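Local coordinates for putative glyoxalase superfamily protein (PDB 3IUZ) that probably acts as an iron(II)-dependent dioxygenase/decarboxylase that converts 2-oxoadipate to 2-hydroxyglutarate, at residues 95-98 with 104-107; 98-103 with 126-131; 168-173 with 205-210. All blocks are in the same frame, centred on the assembly; numbering follows the deposited sequence. Where two conformers were deposited one is given.

Contact 1: 95-98 with 104-107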
loop_
_atom_site.group_PDB
_atom_site.type_symbol
_atom_site.label_atom_id
_atom_site.label_comp_id
_atom_site.label_asym_id
_atom_site.label_seq_id
_atom_site.Cartn_x
_atom_site.Cartn_y
_atom_site.Cartn_z
ATOM N N ALA A 95 -0.457 3.934 20.563
ATOM C CA ALA A 95 0.609 4.896 20.262
ATOM C C ALA A 95 0.610 5.425 18.831
ATOM O O ALA A 95 1.492 6.208 18.460
ATOM C CB ALA A 95 1.952 4.278 20.583
ATOM N N LEU A 96 -0.373 4.998 18.026
ATOM C CA LEU A 96 -0.441 5.271 16.610
ATOM C C LEU A 96 -1.308 6.495 16.357
ATOM O O LEU A 96 -2.439 6.558 16.865
ATOM C CB LEU A 96 -1.035 4.054 15.868
ATOM C CG LEU A 96 -0.870 3.980 14.332
ATOM C CD1 LEU A 96 0.613 3.895 13.964
ATOM C CD2 LEU A 96 -1.715 2.746 13.890
ATOM N N PRO A 97 -0.758 7.511 15.655
ATOM C CA PRO A 97 -1.615 8.629 15.286
ATOM C C PRO A 97 -2.896 8.137 14.585
ATOM O O PRO A 97 -2.915 7.091 13.928
ATOM C CB PRO A 97 -0.754 9.467 14.318
ATOM C CG PRO A 97 0.699 9.065 14.646
ATOM C CD PRO A 97 0.596 7.621 15.088
ATOM N N GLU A 98 -3.940 8.924 14.709
ATOM C CA GLU A 98 -5.251 8.539 14.284
ATOM C C GLU A 98 -5.387 8.653 12.778
ATOM O O GLU A 98 -4.956 9.629 12.197
ATOM C CB GLU A 98 -6.277 9.473 14.923
ATOM C CG GLU A 98 -6.325 9.464 16.441
ATOM C CD GLU A 98 -7.268 10.530 17.003
ATOM O OE1 GLU A 98 -8.335 10.731 16.408
ATOM O OE2 GLU A 98 -6.918 11.176 18.008
ATOM N N THR A 104 0.553 10.263 6.554
ATOM C CA THR A 104 0.920 11.544 5.945
ATOM C C THR A 104 2.236 12.118 6.551
ATOM O O THR A 104 2.982 12.775 5.855
ATOM C CB THR A 104 -0.193 12.580 6.024
ATOM O OG1 THR A 104 -0.712 12.649 7.334
ATOM C CG2 THR A 104 -1.353 12.193 5.044
ATOM N N ARG A 105 2.466 11.877 7.830
ATOM C CA ARG A 105 3.714 12.206 8.510
ATOM C C ARG A 105 4.954 11.510 7.906
ATOM O O ARG A 105 6.074 11.939 8.180
ATOM C CB ARG A 105 3.634 11.883 9.987
ATOM C CG ARG A 105 3.739 10.364 10.307
ATOM C CD ARG A 105 3.395 9.991 11.730
ATOM N NE ARG A 105 3.314 8.534 11.884
ATOM C CZ ARG A 105 3.668 7.840 12.968
ATOM N NH1 ARG A 105 4.135 8.422 14.070
ATOM N NH2 ARG A 105 3.498 6.532 12.969
ATOM N N ILE A 106 4.728 10.466 7.081
ATOM C CA ILE A 106 5.755 9.777 6.339
ATOM C C ILE A 106 5.761 10.245 4.880
ATOM O O ILE A 106 6.810 10.607 4.328
ATOM C CB ILE A 106 5.552 8.222 6.369
ATOM C CG1 ILE A 106 5.607 7.647 7.789
ATOM C CG2 ILE A 106 6.555 7.526 5.442
ATOM C CD1 ILE A 106 5.119 6.113 7.905
ATOM N N LEU A 107 4.597 10.233 4.228
ATOM C CA LEU A 107 4.563 10.494 2.797
ATOM C C LEU A 107 4.920 11.945 2.466
ATOM O O LEU A 107 5.483 12.210 1.410
ATOM C CB LEU A 107 3.154 10.216 2.222
ATOM C CG LEU A 107 2.662 8.777 2.437
ATOM C CD1 LEU A 107 1.275 8.482 1.937
ATOM C CD2 LEU A 107 3.657 7.798 1.797
#
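Pro97 lies over one face of the Arg105 guanidinium group, and this pair carries most of the contact. Pro97 CG sits 3.5 Å from Arg105 NH1, above the plane and displaced toward its rim. It is also 3.6 Å from Arg105 CZ. Pro97 CD follows alongside, 3.7 Å from Arg105 CZ. The pyrrolidine ring and the arginine chain cross at about a right angle.

The arginine reaches the loop because its chain leaves CB with CG between the backbone N and the carbonyl carbon (chi1 76°) and is then extended as far as NE. Leu96 adds a smaller touch. Its CD1 comes within 4.0 Å of Arg105 NH2, at a slant to the guanidinium plane.

No hydrogen bond joins the two segments, so the contact itself is nonpolar packing on a charged group. The polar needs of Arg105 are met by others. NE donates to Ala102 O, three residues back in the same helix. NH2 makes a salt bridge with Asp169. These two bonds lie along the NE/NH2 edge of the guanidinium and would limit its rotation against the proline.

The contact lies near the surface. It folds the loop after strand 80-87 back against helix 101-110, which that loop leads into. The loop before helix 173-185 adds Asp169, Pro170 and Leu171 beside it.

Contact 2: 98-103 with 126-131; sequences EGEAAF and TGRSYA
Glu100 points its carboxylate at Tyr130 and Arg128 through its first torsion, which sets CG between the backbone N and the carbonyl carbon (chi1 67°); beyond CG the chain is extended. On the strand, Tyr130 and Arg128 both carry CG anti to the carbonyl carbon. Being two residues apart, they emerge on the same side of the strand, and the carboxylate meets both.

The tyrosine bond is short and direct. Tyr130 OH donates to Glu100 OE1 at 2.6 Å, on the syn side of the carboxylate and 21° out of its plane. OE1 lies at the edge of the phenol ring, near the ring plane. The carboxylate and ring planes are turned 43° from each other.

Arg128 meets the same oxygen with its aliphatic part. Its CD is 3.5 Å from Glu100 OE1, and the two side chains cross at about a right angle. Arg128 NH1 stays 4.1 Å from Glu100 OE1, too far for a salt bridge. A water fills in: it donates to Glu100 OE1 at 2.8 Å and accepts from Arg128 NH1 at 2.8 Å, in the guanidinium plane. The direct salt bridge of Arg128 NH1 is with Glu146 of strand 141-147; the other oxygen of Glu146 accepts from Glu100 N.

Glu100 follows Gly99 in a type II' turn from Glu98 to Ala101, which leads into helix 101-110. The contact thus ties the entry to that helix to strand 125-132 of the mixed sheet.

Glu100 OE1 is gripped by two donors, the phenol and the water. These would be expected to stabilise a negative carboxylate here. Arg128 probably adds less, because Glu146 is its direct partner.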
loop_
_atom_site.group_PDB
_atom_site.type_symbol
_atom_site.label_atom_id
_atom_site.label_comp_id
_atom_site.label_asym_id
_atom_site.label_seq_id
_atom_site.Cartn_x
_atom_site.Cartn_y
_atom_site.Cartn_z
ATOM N N GLU A 98 -3.940 8.924 14.709
ATOM C CA GLU A 98 -5.251 8.539 14.284
ATOM C C GLU A 98 -5.387 8.653 12.778
ATOM O O GLU A 98 -4.956 9.629 12.197
ATOM C CB GLU A 98 -6.277 9.473 14.923
ATOM C CG GLU A 98 -6.325 9.464 16.441
ATOM C CD GLU A 98 -7.268 10.530 17.003
ATOM O OE1 GLU A 98 -8.335 10.731 16.408
ATOM O OE2 GLU A 98 -6.918 11.176 18.008
ATOM N N GLY A 99 -6.088 7.701 12.179
ATOM C CA GLY A 99 -6.349 7.727 10.753
ATOM C C GLY A 99 -5.136 7.949 9.885
ATOM O O GLY A 99 -4.053 7.355 10.122
ATOM N N GLU A 100 -5.301 8.760 8.862
ATOM C CA GLU A 100 -4.243 8.899 7.839
ATOM C C GLU A 100 -2.969 9.601 8.352
ATOM O O GLU A 100 -1.919 9.514 7.717
ATOM C CB GLU A 100 -4.724 9.562 6.570
ATOM C CG GLU A 100 -5.107 11.001 6.723
ATOM C CD GLU A 100 -4.890 11.792 5.475
ATOM O OE1 GLU A 100 -4.814 11.191 4.382
ATOM O OE2 GLU A 100 -4.826 13.025 5.617
ATOM N N ALA A 101 -3.072 10.324 9.464
ATOM C CA ALA A 101 -1.915 11.023 10.033
ATOM C C ALA A 101 -0.775 10.045 10.295
ATOM O O ALA A 101 0.364 10.421 10.356
ATOM C CB ALA A 101 -2.295 11.735 11.367
ATOM N N ALA A 102 -1.086 8.777 10.465
ATOM C CA ALA A 102 -0.037 7.792 10.714
ATOM C C ALA A 102 0.865 7.659 9.502
ATOM O O ALA A 102 2.013 7.301 9.635
ATOM C CB ALA A 102 -0.648 6.424 11.105
ATOM N N PHE A 103 0.325 7.944 8.317
ATOM C CA PHE A 103 1.072 7.888 7.076
ATOM C C PHE A 103 1.385 9.242 6.410
ATOM O O PHE A 103 2.408 9.353 5.780
ATOM C CB PHE A 103 0.353 6.946 6.106
ATOM C CG PHE A 103 0.486 5.531 6.534
ATOM C CD1 PHE A 103 1.656 4.847 6.263
ATOM C CD2 PHE A 103 -0.450 4.962 7.393
ATOM C CE1 PHE A 103 1.856 3.601 6.764
ATOM C CE2 PHE A 103 -0.252 3.711 7.894
ATOM C CZ PHE A 103 0.889 3.022 7.557
ATOM N N THR A 126 -13.245 7.430 4.400
ATOM C CA THR A 126 -12.772 8.520 3.551
ATOM C C THR A 126 -11.472 8.122 2.914
ATOM O O THR A 126 -10.461 7.742 3.596
ATOM C CB THR A 126 -12.535 9.819 4.369
ATOM O OG1 THR A 126 -13.718 10.127 5.106
ATOM C CG2 THR A 126 -12.155 10.991 3.416
ATOM N N GLY A 127 -11.425 8.234 1.598
ATOM C CA GLY A 127 -10.192 7.946 0.886
ATOM C C GLY A 127 -9.538 9.196 0.347
ATOM O O GLY A 127 -10.234 10.143 -0.021
ATOM N N ARG A 128 -8.211 9.200 0.344
ATOM C CA ARG A 128 -7.420 10.330 -0.182
ATOM C C ARG A 128 -6.256 9.788 -0.983
ATOM O O ARG A 128 -5.610 8.811 -0.592
ATOM C CB ARG A 128 -6.900 11.194 0.954
ATOM C CG ARG A 128 -7.983 11.857 1.750
ATOM C CD ARG A 128 -7.473 12.824 2.828
ATOM N NE ARG A 128 -8.562 13.425 3.647
ATOM C CZ ARG A 128 -9.132 12.868 4.716
ATOM N NH1 ARG A 128 -8.812 11.646 5.113
ATOM N NH2 ARG A 128 -10.054 13.541 5.394
ATOM N N SER A 129 -5.950 10.418 -2.099
ATOM C CA SER A 129 -4.790 10.016 -2.878
ATOM C C SER A 129 -3.642 11.001 -2.693
ATOM O O SER A 129 -3.870 12.213 -2.480
ATOM C CB SER A 129 -5.160 9.900 -4.344
ATOM O OG SER A 129 -5.515 11.188 -4.845
ATOM N N TYR A 130 -2.436 10.451 -2.738
ATOM C CA TYR A 130 -1.148 11.166 -2.586
ATOM C C TYR A 130 -0.275 10.885 -3.800
ATOM O O TYR A 130 0.042 9.727 -4.115
ATOM C CB TYR A 130 -0.437 10.713 -1.276
ATOM C CG TYR A 130 -1.191 11.260 -0.122
ATOM C CD1 TYR A 130 -1.000 12.577 0.265
ATOM C CD2 TYR A 130 -2.267 10.544 0.439
ATOM C CE1 TYR A 130 -1.755 13.152 1.301
ATOM C CE2 TYR A 130 -3.042 11.088 1.441
ATOM C CZ TYR A 130 -2.789 12.398 1.877
ATOM O OH TYR A 130 -3.585 12.945 2.839
ATOM N N ALA A 131 0.144 11.956 -4.477
ATOM C CA ALA A 131 1.027 11.847 -5.636
ATOM C C ALA A 131 2.322 12.533 -5.347
ATOM O O ALA A 131 2.361 13.572 -4.679
ATOM C CB ALA A 131 0.386 12.495 -6.911
HETATM O O HOH W 1 -7.127 9.588 4.182
#

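Contact 3: 168-173 with 205-210; sequences ADPLTP and ERQHGV
Ala168 N donates to Gln207 O at 2.8 Å, the backbone hydrogen bond that joins the two loops. The bond is nearly straight, with an angle of 174° at the hydrogen. The donor stands well above the carbonyl plane, 46° out of it. Ala168 O, which has no polar partner in the model, packs on Gln207 CB at 3.4 Å.

The rest of the contact across the loops is packing of Gln207 on Pro170. The glutamine chain bends at its second torsion (chi2 -52°), which turns the amide onto the proline ring. Gln207 OE1 is 3.4 Å from Pro170 CB, and Gln207 CD is 3.6 Å from Pro170 CG. The nitrogen is close as well, with Gln207 NE2 3.7 Å from Pro170 CG. The side chains cross at about a right angle.

Further polar bonds lie around these groups. Gln207 NE2 bonds mainly to Pro202 O, with a weak bond to Glu205 O, which sets which way round the amide lies. Asp169 OD1 accepts from Leu171 N at 2.9 Å, forming an Asx turn around Pro170.

The contact is a surface one between two loops, made by one backbone bond and packing. Segment 168-173 lies in the loop after helix 154-164 and ends at the start of helix 173-185, where Thr172 is the N-cap and bonds to Ala175 N. Segment 205-210 lies in the loop between helices 190-200 and 213-222. Leu171 packs on helix 101-110, and Val210 lies against strand 281-287.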
loop_
_atom_site.group_PDB
_atom_site.type_symbol
_atom_site.label_atom_id
_atom_site.label_comp_id
_atom_site.label_asym_id
_atom_site.label_seq_id
_atom_site.Cartn_x
_atom_site.Cartn_y
_atom_site.Cartn_z
ATOM N N ALA A 168 1.145 -0.233 18.416
ATOM C CA ALA A 168 2.496 0.344 18.504
ATOM C C ALA A 168 2.607 1.483 17.497
ATOM O O ALA A 168 1.815 1.552 16.540
ATOM C CB ALA A 168 3.575 -0.694 18.224
ATOM N N ASP A 169 3.563 2.391 17.747
ATOM C CA ASP A 169 4.006 3.336 16.718
ATOM C C ASP A 169 5.267 2.816 16.058
ATOM O O ASP A 169 6.365 2.785 16.667
ATOM C CB ASP A 169 4.218 4.742 17.291
ATOM C CG ASP A 169 4.545 5.780 16.197
ATOM O OD1 ASP A 169 4.813 5.369 15.045
ATOM O OD2 ASP A 169 4.503 7.008 16.493
ATOM N N PRO A 170 5.149 2.363 14.800
ATOM C CA PRO A 170 6.324 1.822 14.117
ATOM C C PRO A 170 7.351 2.833 13.611
ATOM O O PRO A 170 8.453 2.447 13.221
ATOM C CB PRO A 170 5.687 1.121 12.908
ATOM C CG PRO A 170 4.582 2.088 12.563
ATOM C CD PRO A 170 4.001 2.458 13.877
ATOM N N LEU A 171 7.019 4.113 13.621
ATOM C CA LEU A 171 7.917 5.138 13.051
ATOM C C LEU A 171 8.954 5.582 14.093
ATOM O O LEU A 171 8.708 6.472 14.878
ATOM C CB LEU A 171 7.075 6.326 12.583
ATOM C CG LEU A 171 7.859 7.320 11.693
ATOM C CD1 LEU A 171 8.248 6.713 10.383
ATOM C CD2 LEU A 171 7.029 8.603 11.461
ATOM N N THR A 172 10.125 4.986 14.039
ATOM C CA THR A 172 11.107 5.098 15.081
ATOM C C THR A 172 11.789 6.502 15.044
ATOM O O THR A 172 11.679 7.224 14.045
ATOM C CB THR A 172 12.183 4.035 14.921
ATOM O OG1 THR A 172 13.032 4.358 13.816
ATOM C CG2 THR A 172 11.592 2.599 14.800
ATOM N N PRO A 173 12.546 6.840 16.095
ATOM C CA PRO A 173 13.235 8.130 16.092
ATOM C C PRO A 173 14.266 8.264 14.992
ATOM O O PRO A 173 14.453 9.343 14.454
ATOM C CB PRO A 173 13.917 8.187 17.449
ATOM C CG PRO A 173 13.298 7.100 18.301
ATOM C CD PRO A 173 12.503 6.218 17.436
ATOM N N GLU A 205 2.191 -2.354 7.962
ATOM C CA GLU A 205 1.902 -3.632 8.605
ATOM C C GLU A 205 0.888 -3.427 9.752
ATOM O O GLU A 205 0.483 -2.305 10.054
ATOM C CB GLU A 205 3.192 -4.234 9.163
ATOM C CG GLU A 205 4.276 -4.562 8.147
ATOM C CD GLU A 205 3.848 -5.557 7.077
ATOM O OE1 GLU A 205 2.809 -6.244 7.229
ATOM O OE2 GLU A 205 4.593 -5.661 6.074
ATOM N N ARG A 206 0.482 -4.519 10.384
ATOM C CA ARG A 206 -0.449 -4.483 11.517
ATOM C C ARG A 206 0.330 -4.044 12.751
ATOM O O ARG A 206 1.242 -4.716 13.145
ATOM C CB ARG A 206 -1.056 -5.873 11.742
ATOM C CG ARG A 206 -2.298 -5.946 12.650
ATOM C CD ARG A 206 -2.513 -7.356 13.220
ATOM N NE ARG A 206 -1.544 -7.626 14.269
ATOM C CZ ARG A 206 -1.178 -8.835 14.689
ATOM N NH1 ARG A 206 -1.746 -9.922 14.175
ATOM N NH2 ARG A 206 -0.245 -8.951 15.635
ATOM N N GLN A 207 -0.068 -2.931 13.362
ATOM C CA GLN A 207 0.596 -2.378 14.549
ATOM C C GLN A 207 -0.038 -2.776 15.879
ATOM O O GLN A 207 0.576 -2.599 16.938
ATOM C CB GLN A 207 0.578 -0.874 14.436
ATOM C CG GLN A 207 1.264 -0.375 13.147
ATOM C CD GLN A 207 2.630 -0.927 12.962
ATOM O OE1 GLN A 207 3.361 -1.106 13.928
ATOM N NE2 GLN A 207 3.025 -1.146 11.724
ATOM N N HIS A 208 -1.259 -3.309 15.827
ATOM C CA HIS A 208 -1.918 -3.854 17.007
ATOM C C HIS A 208 -1.641 -5.351 17.174
ATOM O O HIS A 208 -1.200 -6.023 16.236
ATOM C CB HIS A 208 -3.432 -3.532 17.004
ATOM C CG HIS A 208 -4.173 -4.025 15.802
ATOM N ND1 HIS A 208 -4.506 -3.208 14.731
ATOM C CD2 HIS A 208 -4.644 -5.264 15.495
ATOM C CE1 HIS A 208 -5.149 -3.933 13.822
ATOM N NE2 HIS A 208 -5.258 -5.176 14.270
ATOM N N GLY A 209 -1.897 -5.882 18.378
ATOM C CA GLY A 209 -1.685 -7.292 18.659
ATOM C C GLY A 209 -2.805 -8.147 18.102
ATOM O O GLY A 209 -3.772 -7.629 17.569
ATOM N N VAL A 210 -2.651 -9.459 18.252
ATOM C CA VAL A 210 -3.637 -10.425 17.811
ATOM C C VAL A 210 -4.973 -10.048 18.423
ATOM O O VAL A 210 -5.073 -9.927 19.610
ATOM C CB VAL A 210 -3.234 -11.862 18.232
ATOM C CG1 VAL A 210 -4.304 -12.862 17.855
ATOM C CG2 VAL A 210 -1.866 -12.236 17.644
#

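Contact 2 is the partly buried one; contacts 1 and 3 lie at the surface. The ranges of contacts 1 and 2 adjoin at Glu98, and both use helix 101-110. Contact 1 holds that helix to its own leading loop, while contact 2 ties the helix entry to the sheet. Contact 3 joins two loops between helices. It meets contact 1 through the salt bridge of Arg105 NH2 to Asp169 OD1, 2.7 Å long, and through Leu96 on Pro170. Contacts 2 and 3 do not touch. Chemistry follows place: the two surface contacts are mainly packing on polar groups, while the more buried one relies on a short side-chain hydrogen bond and a bridging water.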